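Long-range contact in signal recognition particle subunit SRP68 (Chaetomium thermophilum, PDB 4P3G), which binds the signal recognition particle RNA through its N-terminal RNA-binding domain and probably helps target secretory and membrane proteins to the endoplasmic reticulum: residues 85-90 / 110-115. Sequence-based numbering, arbitrary orientation.
Sequences AHAMAM and VSRLEK
A87 packs between R112 and L113, its methyl directed at the partner helix. Its CB lies 3.7 Å from CB of R112 and 3.7 Å from CG of L113, and the CD2 methyl of L113 sits against the same carbon. L113 leans across because its CG is anti to the carbonyl carbon (chi1 -68°), which swings the branched end toward helix 71-93. There the CE methyl of selenomethionine M88 approaches L113 CD2 more loosely, at 4.3 Å. The small A87 allows the backbones to come close: its CA is 5.7 Å from that of R112, and the axes of segments 85-90 and 110-115 approach to 8.3 Å. These segments belong to neighbouring antiparallel helices, 71-93 and 103-128, an alpha-hairpin in the all-helical RNA-binding domain of SRP68, a tetratricopeptide-like fold. L113 also touches A153 and E156 of helix 136-156, while M88 reaches Y27 of helix 27-44.

On the more open flank, H86 and R112 meet through carbon atoms. CG of R112 rests 3.8 Å from H86 CD2, approaching the imidazole obliquely, with R112 CD close behind. Bends at chi2 and chi3 then turn the chain back over its own helix, the guanidinium plane 44° from the ring. H86 NE2 and R112 NE remain 5.3 Å apart, and no hydrogen bond joins the two segments. The H86 ring also meets that of H108, nearly perpendicular to it.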
loop_
_atom_site.group_PDB
_atom_site.type_symbol
_atom_site.label_atom_id
_atom_site.label_comp_id
_atom_site.label_asym_id
_atom_site.label_seq_id
_atom_site.Cartn_x
_atom_site.Cartn_y
_atom_site.Cartn_z
ATOM N N ALA A 85 11.853 -7.641 30.325
ATOM C CA ALA A 85 11.643 -9.030 30.722
ATOM C C ALA A 85 10.450 -9.123 31.669
ATOM O O ALA A 85 9.567 -9.981 31.539
ATOM C CB ALA A 85 12.887 -9.556 31.403
ATOM N N HIS A 86 10.425 -8.200 32.616
ATOM C CA HIS A 86 9.377 -8.172 33.610
ATOM C C HIS A 86 8.039 -7.950 32.897
ATOM O O HIS A 86 7.042 -8.614 33.190
ATOM C CB HIS A 86 9.691 -7.104 34.664
ATOM C CG HIS A 86 8.770 -7.119 35.838
ATOM N ND1 HIS A 86 7.847 -8.118 36.056
ATOM C CD2 HIS A 86 8.607 -6.230 36.852
ATOM C CE1 HIS A 86 7.148 -7.842 37.143
ATOM N NE2 HIS A 86 7.591 -6.700 37.642
ATOM N N ALA A 87 8.028 -7.020 31.950
ATOM C CA ALA A 87 6.820 -6.731 31.195
ATOM C C ALA A 87 6.399 -7.946 30.369
ATOM O O ALA A 87 5.216 -8.286 30.332
ATOM C CB ALA A 87 7.017 -5.537 30.319
HETATM N N MSE A 88 7.360 -8.622 29.739
HETATM C CA MSE A 88 7.032 -9.762 28.882
HETATM C C MSE A 88 6.580 -10.966 29.672
HETATM O O MSE A 88 5.786 -11.772 29.183
HETATM C CB MSE A 88 8.215 -10.166 28.006
HETATM C CG MSE A 88 8.520 -9.213 26.854
HETATM SE SE MSE A 88 7.038 -8.815 25.655
HETATM C CE MSE A 88 6.364 -7.142 26.423
ATOM N N ALA A 89 7.100 -11.089 30.891
ATOM C CA ALA A 89 6.737 -12.182 31.783
ATOM C C ALA A 89 5.295 -12.085 32.277
ATOM O O ALA A 89 4.592 -13.095 32.323
ATOM C CB ALA A 89 7.687 -12.234 32.953
HETATM N N MSE A 90 4.849 -10.891 32.655
HETATM C CA MSE A 90 3.459 -10.729 33.086
HETATM C C MSE A 90 2.508 -10.970 31.927
HETATM O O MSE A 90 1.489 -11.647 32.060
HETATM C CB MSE A 90 3.222 -9.343 33.667
HETATM C CG MSE A 90 4.187 -9.011 34.765
HETATM SE SE MSE A 90 3.896 -7.246 35.496
HETATM C CE MSE A 90 2.185 -7.542 36.339
ATOM N N VAL A 110 2.869 -1.707 31.065
ATOM C CA VAL A 110 3.221 -0.520 30.322
ATOM C C VAL A 110 4.294 0.288 31.049
ATOM O O VAL A 110 5.236 0.749 30.405
ATOM C CB VAL A 110 1.986 0.325 30.035
ATOM C CG1 VAL A 110 2.391 1.705 29.561
ATOM C CG2 VAL A 110 1.125 -0.371 28.979
ATOM N N SER A 111 4.181 0.406 32.380
ATOM C CA SER A 111 5.180 1.097 33.233
ATOM C C SER A 111 6.592 0.601 33.034
ATOM O O SER A 111 7.540 1.380 33.052
ATOM C CB SER A 111 4.871 0.914 34.708
ATOM O OG SER A 111 3.711 1.592 35.089
ATOM N N ARG A 112 6.714 -0.714 32.899
ATOM C CA ARG A 112 7.987 -1.381 32.748
ATOM C C ARG A 112 8.594 -1.004 31.438
ATOM O O ARG A 112 9.732 -0.543 31.370
ATOM C CB ARG A 112 7.832 -2.905 32.819
ATOM C CG ARG A 112 8.083 -3.542 34.183
ATOM C CD ARG A 112 7.597 -2.664 35.315
ATOM N NE ARG A 112 8.684 -1.873 35.889
ATOM C CZ ARG A 112 8.491 -0.792 36.636
ATOM N NH1 ARG A 112 7.251 -0.370 36.892
ATOM N NH2 ARG A 112 9.538 -0.130 37.116
ATOM N N LEU A 113 7.808 -1.190 30.390
ATOM C CA LEU A 113 8.238 -0.849 29.046
ATOM C C LEU A 113 8.574 0.630 28.890
ATOM O O LEU A 113 9.562 0.977 28.253
ATOM C CB LEU A 113 7.150 -1.237 28.071
ATOM C CG LEU A 113 6.925 -2.730 27.916
ATOM C CD1 LEU A 113 5.750 -2.886 26.997
ATOM C CD2 LEU A 113 8.146 -3.372 27.319
ATOM N N GLU A 114 7.756 1.499 29.474
ATOM C CA GLU A 114 7.998 2.928 29.348
ATOM C C GLU A 114 9.308 3.275 30.068
ATOM O O GLU A 114 10.067 4.139 29.629
ATOM C CB GLU A 114 6.817 3.747 29.892
ATOM C CG GLU A 114 5.508 3.587 29.133
ATOM C CD GLU A 114 4.377 4.474 29.696
ATOM O OE1 GLU A 114 4.458 4.897 30.869
ATOM O OE2 GLU A 114 3.377 4.731 28.981
ATOM N N LYS A 115 9.575 2.587 31.172
ATOM C CA LYS A 115 10.833 2.762 31.886
ATOM C C LYS A 115 12.014 2.276 31.048
ATOM O O LYS A 115 13.037 2.944 30.943
ATOM C CB LYS A 115 10.813 1.996 33.193
ATOM C CG LYS A 115 12.101 2.193 33.965
ATOM C CD LYS A 115 12.204 1.249 35.107
ATOM C CE LYS A 115 13.482 1.478 35.858
ATOM N NZ LYS A 115 13.551 0.485 36.941
#